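Local coordinates for uncharacterized protein (Deinococcus radiodurans, PDB 3GG7) that is of unknown function but binds manganese and, as a member of the TatD-type family of metal-dependent hydrolases, probably cleaves ester bonds, at residues Gly118-Ile123 with Thr144-Trp149; Val169-Val174 with Lys213-Gly218. One frame throughout, in Å; residues are numbered along the deposited sequence.

Contact 1: residues Gly118-Ile123 with Thr144-Trp149; sequences GRILSI and TPILHW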
loop_
_atom_site.group_PDB
_atom_site.type_symbol
_atom_site.label_atom_id
_atom_site.label_comp_id
_atom_site.label_asym_id
_atom_site.label_seq_id
_atom_site.Cartn_x
_atom_site.Cartn_y
_atom_site.Cartn_z
ATOM N N GLY A 118 2.696 4.548 16.449
ATOM C CA GLY A 118 2.788 4.862 15.023
ATOM C C GLY A 118 3.141 3.635 14.200
ATOM O O GLY A 118 3.831 2.735 14.666
ATOM N N ARG A 119 2.639 3.605 12.970
ATOM C CA ARG A 119 2.919 2.512 12.027
ATOM C C ARG A 119 3.153 3.066 10.625
ATOM O O ARG A 119 2.792 4.219 10.318
ATOM C CB ARG A 119 1.724 1.527 11.981
ATOM C CG ARG A 119 1.456 0.768 13.277
ATOM C CD ARG A 119 2.584 -0.203 13.556
ATOM N NE ARG A 119 2.371 -1.077 14.698
ATOM C CZ ARG A 119 2.671 -0.770 15.958
ATOM N NH1 ARG A 119 3.094 0.450 16.286
ATOM N NH2 ARG A 119 2.476 -1.659 16.921
ATOM N N ILE A 120 3.738 2.238 9.773
ATOM C CA ILE A 120 3.864 2.505 8.350
ATOM C C ILE A 120 2.553 2.017 7.727
ATOM O O ILE A 120 2.187 0.851 7.888
ATOM C CB ILE A 120 5.071 1.773 7.759
ATOM C CG1 ILE A 120 6.380 2.356 8.315
ATOM C CG2 ILE A 120 5.030 1.822 6.236
ATOM C CD1 ILE A 120 7.591 1.440 8.079
ATOM N N LEU A 121 1.832 2.911 7.056
ATOM C CA LEU A 121 0.467 2.647 6.582
ATOM C C LEU A 121 0.470 2.574 5.058
ATOM O O LEU A 121 1.013 3.470 4.388
ATOM C CB LEU A 121 -0.465 3.786 7.000
ATOM C CG LEU A 121 -0.240 4.354 8.398
ATOM C CD1 LEU A 121 -1.065 5.612 8.548
ATOM C CD2 LEU A 121 -0.583 3.342 9.443
ATOM N N SER A 122 -0.163 1.542 4.497
ATOM C CA SER A 122 -0.391 1.447 3.052
ATOM C C SER A 122 -1.881 1.671 2.819
ATOM O O SER A 122 -2.737 0.835 3.186
ATOM C CB SER A 122 0.080 0.108 2.503
ATOM O OG SER A 122 -0.052 0.090 1.110
ATOM N N ILE A 123 -2.207 2.819 2.232
ATOM C CA ILE A 123 -3.542 3.386 2.290
ATOM C C ILE A 123 -4.231 3.459 0.914
ATOM O O ILE A 123 -3.643 3.927 -0.059
ATOM C CB ILE A 123 -3.471 4.806 2.916
ATOM C CG1 ILE A 123 -2.949 4.726 4.336
ATOM C CG2 ILE A 123 -4.852 5.515 2.886
ATOM C CD1 ILE A 123 -2.548 6.105 4.901
ATOM N N THR A 144 3.545 6.925 9.345
ATOM C CA THR A 144 3.970 7.376 8.018
ATOM C C THR A 144 3.003 6.853 6.972
ATOM O O THR A 144 2.923 5.633 6.776
ATOM C CB THR A 144 5.400 6.903 7.666
ATOM O OG1 THR A 144 6.292 7.388 8.671
ATOM C CG2 THR A 144 5.840 7.419 6.257
ATOM N N PRO A 145 2.244 7.741 6.317
ATOM C CA PRO A 145 1.229 7.285 5.375
ATOM C C PRO A 145 1.760 7.120 3.980
ATOM O O PRO A 145 2.337 8.054 3.404
ATOM C CB PRO A 145 0.182 8.405 5.409
ATOM C CG PRO A 145 0.922 9.645 5.827
ATOM C CD PRO A 145 2.170 9.198 6.556
ATOM N N ILE A 146 1.571 5.941 3.404
ATOM C CA ILE A 146 1.871 5.729 2.007
ATOM C C ILE A 146 0.568 5.661 1.245
ATOM O O ILE A 146 -0.282 4.802 1.528
ATOM C CB ILE A 146 2.593 4.381 1.775
ATOM C CG1 ILE A 146 3.818 4.252 2.676
ATOM C CG2 ILE A 146 2.983 4.263 0.311
ATOM C CD1 ILE A 146 4.365 2.787 2.752
ATOM N N LEU A 147 0.403 6.528 0.261
ATOM C CA LEU A 147 -0.767 6.465 -0.564
ATOM C C LEU A 147 -0.493 5.503 -1.687
ATOM O O LEU A 147 0.327 5.740 -2.575
ATOM C CB LEU A 147 -1.150 7.867 -1.075
ATOM C CG LEU A 147 -1.437 8.833 0.061
ATOM C CD1 LEU A 147 -1.873 10.162 -0.557
ATOM C CD2 LEU A 147 -2.505 8.326 0.988
ATOM N N HIS A 148 -1.193 4.373 -1.643
ATOM C CA HIS A 148 -1.021 3.317 -2.635
ATOM C C HIS A 148 -1.913 3.604 -3.859
ATOM O O HIS A 148 -3.072 3.993 -3.717
ATOM C CB HIS A 148 -1.307 1.960 -1.973
ATOM C CG HIS A 148 -2.381 1.158 -2.636
ATOM N ND1 HIS A 148 -2.178 0.473 -3.813
ATOM C CD2 HIS A 148 -3.658 0.900 -2.263
ATOM C CE1 HIS A 148 -3.298 -0.149 -4.150
ATOM N NE2 HIS A 148 -4.209 0.103 -3.229
ATOM N N TRP A 149 -1.320 3.477 -5.043
ATOM C CA TRP A 149 -2.001 3.707 -6.324
ATOM C C TRP A 149 -2.842 4.989 -6.299
ATOM O O TRP A 149 -4.055 4.969 -6.551
ATOM C CB TRP A 149 -2.864 2.490 -6.681
ATOM C CG TRP A 149 -3.347 2.419 -8.121
ATOM C CD1 TRP A 149 -3.361 3.426 -9.066
ATOM C CD2 TRP A 149 -3.910 1.266 -8.765
ATOM N NE1 TRP A 149 -3.905 2.961 -10.237
ATOM C CE2 TRP A 149 -4.252 1.646 -10.083
ATOM C CE3 TRP A 149 -4.172 -0.052 -8.344
ATOM C CZ2 TRP A 149 -4.829 0.755 -10.989
ATOM C CZ3 TRP A 149 -4.754 -0.932 -9.244
ATOM C CH2 TRP A 149 -5.071 -0.523 -10.556
HETATM O O HOH W 1 -3.946 5.936 -1.906
#
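Ile123 sets its delta carbon beside the ring of Pro145, CD1 to CB 3.6 Å, the two side chains lying alongside each other and pointing the same way. Its other branch, CG2, meets Leu147 CD2 at 4.1 Å, so the two branches touch the proline and the leucine; CG1 stands anti to the carbonyl carbon (chi1 -62°), which sends the long arm back toward Pro145. With an alanine here, the Pro145 ring would probably lose the methyl packed against its CB, and Leu147 CD2 one of its two Ile123 neighbours. On the face of Ile120, Ser122 and Ile146, Ile120 CG2 touches Ile146 CD1 at 3.7 Å. Between the two layers the parallel strands 119-123 and 144-148 are zipped by five backbone hydrogen bonds. Ile146 N to Leu121 O is the shortest, 2.7 Å, and Ile123 N meets Ile146 O almost head-on, with a C=O...N angle of 179°. This tightly packed middle gives way at the C-terminal end to a watered one: Ile123 O accepts from His148 N at 3.0 Å and also from a water, which donates in turn to His148 O and so bridges the strands. His148, a predicted ligand of a second metal, has its ND1 hydrogen-bonded to Glu194 and its ring stacked on that of His7, a manganese ligand that Ser122 OG also holds. At the other end Thr144 is partly exposed. The two strands are the beta arms of the beta-alpha-beta unit whose helix is 129-138, in the TIM-barrel-type fold; strands 83-88 and 166-169 flank them, and helix 227-243 packs on Ile120 and Ile146 through Leu241.

Contact 2: residues Val169-Val174 with Lys213-Gly218; sequences VGPTMV and KSVVEG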
loop_
_atom_site.group_PDB
_atom_site.type_symbol
_atom_site.label_atom_id
_atom_site.label_comp_id
_atom_site.label_asym_id
_atom_site.label_seq_id
_atom_site.Cartn_x
_atom_site.Cartn_y
_atom_site.Cartn_z
ATOM N N VAL A 169 3.692 3.360 -6.364
ATOM C CA VAL A 169 3.185 3.533 -7.708
ATOM C C VAL A 169 3.322 2.222 -8.448
ATOM O O VAL A 169 4.294 1.473 -8.238
ATOM C CB VAL A 169 3.900 4.711 -8.455
ATOM C CG1 VAL A 169 3.812 5.998 -7.646
ATOM C CG2 VAL A 169 5.343 4.382 -8.762
ATOM N N GLY A 170 2.339 1.937 -9.293
ATOM C CA GLY A 170 2.228 0.675 -9.982
ATOM C C GLY A 170 2.268 0.763 -11.488
ATOM O O GLY A 170 2.487 1.841 -12.057
ATOM N N PRO A 171 2.043 -0.369 -12.158
ATOM C CA PRO A 171 2.138 -0.430 -13.620
ATOM C C PRO A 171 1.228 0.533 -14.382
ATOM O O PRO A 171 1.639 1.074 -15.417
ATOM C CB PRO A 171 1.734 -1.870 -13.919
ATOM C CG PRO A 171 2.186 -2.638 -12.696
ATOM C CD PRO A 171 1.882 -1.707 -11.559
ATOM N N THR A 172 0.008 0.754 -13.899
ATOM C CA THR A 172 -0.935 1.602 -14.639
ATOM C C THR A 172 -0.486 3.062 -14.571
ATOM O O THR A 172 -0.566 3.785 -15.563
ATOM C CB THR A 172 -2.398 1.444 -14.149
ATOM O OG1 THR A 172 -2.522 1.889 -12.795
ATOM C CG2 THR A 172 -2.852 0.005 -14.246
ATOM N N MET A 173 0.034 3.481 -13.423
ATOM C CA MET A 173 0.473 4.858 -13.229
ATOM C C MET A 173 1.643 5.269 -14.130
ATOM O O MET A 173 1.675 6.406 -14.609
ATOM C CB MET A 173 0.827 5.110 -11.761
ATOM C CG MET A 173 -0.385 5.087 -10.829
ATOM S SD MET A 173 0.020 5.459 -9.115
ATOM C CE MET A 173 0.447 7.219 -9.195
ATOM N N VAL A 174 2.604 4.377 -14.355
ATOM C CA VAL A 174 3.767 4.724 -15.177
ATOM C C VAL A 174 3.483 4.677 -16.682
ATOM O O VAL A 174 4.292 5.179 -17.462
ATOM C CB VAL A 174 5.012 3.844 -14.886
ATOM C CG1 VAL A 174 5.429 3.967 -13.427
ATOM C CG2 VAL A 174 4.773 2.395 -15.308
ATOM N N LYS A 213 9.153 -5.087 -12.039
ATOM C CA LYS A 213 10.226 -4.729 -12.990
ATOM C C LYS A 213 9.726 -3.712 -14.024
ATOM O O LYS A 213 10.461 -2.784 -14.386
ATOM C CB LYS A 213 10.769 -5.980 -13.696
ATOM C CG LYS A 213 12.098 -5.720 -14.412
ATOM C CD LYS A 213 12.785 -7.003 -14.839
ATOM C CE LYS A 213 14.043 -6.692 -15.644
ATOM N NZ LYS A 213 14.911 -7.908 -15.871
ATOM N N SER A 214 8.486 -3.862 -14.489
ATOM C CA SER A 214 7.921 -2.899 -15.451
ATOM C C SER A 214 7.663 -1.515 -14.868
ATOM O O SER A 214 7.732 -0.517 -15.582
ATOM C CB SER A 214 6.677 -3.439 -16.142
ATOM O OG SER A 214 5.582 -3.573 -15.269
ATOM N N VAL A 215 7.381 -1.435 -13.572
ATOM C CA VAL A 215 7.236 -0.145 -12.933
ATOM C C VAL A 215 8.595 0.540 -12.868
ATOM O O VAL A 215 8.684 1.751 -13.087
ATOM C CB VAL A 215 6.645 -0.264 -11.493
ATOM C CG1 VAL A 215 6.402 1.123 -10.910
ATOM C CG2 VAL A 215 5.343 -1.070 -11.512
ATOM N N VAL A 216 9.645 -0.213 -12.553
ATOM C CA VAL A 216 10.995 0.349 -12.467
ATOM C C VAL A 216 11.423 0.880 -13.843
ATOM O O VAL A 216 11.975 1.998 -13.967
ATOM C CB VAL A 216 12.003 -0.701 -11.960
ATOM C CG1 VAL A 216 13.446 -0.267 -12.260
ATOM C CG2 VAL A 216 11.792 -0.933 -10.460
ATOM N N GLU A 217 11.140 0.080 -14.866
ATOM C CA GLU A 217 11.389 0.489 -16.251
ATOM C C GLU A 217 10.586 1.743 -16.583
ATOM O O GLU A 217 11.124 2.688 -17.175
ATOM C CB GLU A 217 11.074 -0.653 -17.219
ATOM C CG GLU A 217 12.086 -1.798 -17.098
ATOM C CD GLU A 217 11.694 -3.061 -17.852
ATOM O OE1 GLU A 217 10.526 -3.169 -18.291
ATOM O OE2 GLU A 217 12.564 -3.958 -17.993
ATOM N N GLY A 218 9.316 1.778 -16.176
ATOM C CA GLY A 218 8.475 2.972 -16.370
ATOM C C GLY A 218 9.032 4.225 -15.704
ATOM O O GLY A 218 9.033 5.321 -16.294
HETATM O O HOH W 2 6.800 5.234 -18.514
#
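The backbone of Val169-Val174 leaves its strand through Gly170 and turns into a short, weakly bonded helix that lies against helix 212-223, CA atoms coming to 5.2 Å both at Pro171-Val215 and at Val174-Gly218. Val215 carries the contact with both of its methyls. Its CG2 reaches the pyrrolidine ring of Pro171, 3.5 Å from CD, while CG1, held anti to the backbone N (chi1 -175°), meets Val169 O at 3.4 Å and Val174 CG1 at 3.9 Å. The Val174 and Val215 side chains cross at about a right angle. Val174 also lays its CB on the bare CA of Gly218, 3.9 Å away; a beta carbon at Gly218 would run into Val174 CG2, and the glycine thus permits the close approach. At the partly exposed edge a water donates to Val174 O and, at 3.1 Å, to Gly218 O, tying the two backbones together. Ser214 OG turns elsewhere, to Asp211 O. With no direct hydrogen bond across the segments, the join between the segment after strand 166-169 and helix 212-223 rests on apolar shape fit, with the water bridge between Val174 O and Gly218 O as a polar link.

How the contacts relate
Both contacts are largely buried, but the centre of contact 1 is about 6 Å from the centre of the chain, that of contact 2 about 15 Å. The first joins neighbouring strands within one sheet and rests on direct backbone hydrogen bonds; the second sets a strand exit and short helix on another helix, through valines, a proline and a glycine. Strand 166-169 connects them: it borders 143-148 and then leads into 169-174. They also touch directly, Trp149 CD1 lying 3.8 Å from Met173 CG. Contact 1 contributes His148 beside the manganese site, whereas contact 2 stands back from the metal, with Gly170 about 11 Å from it.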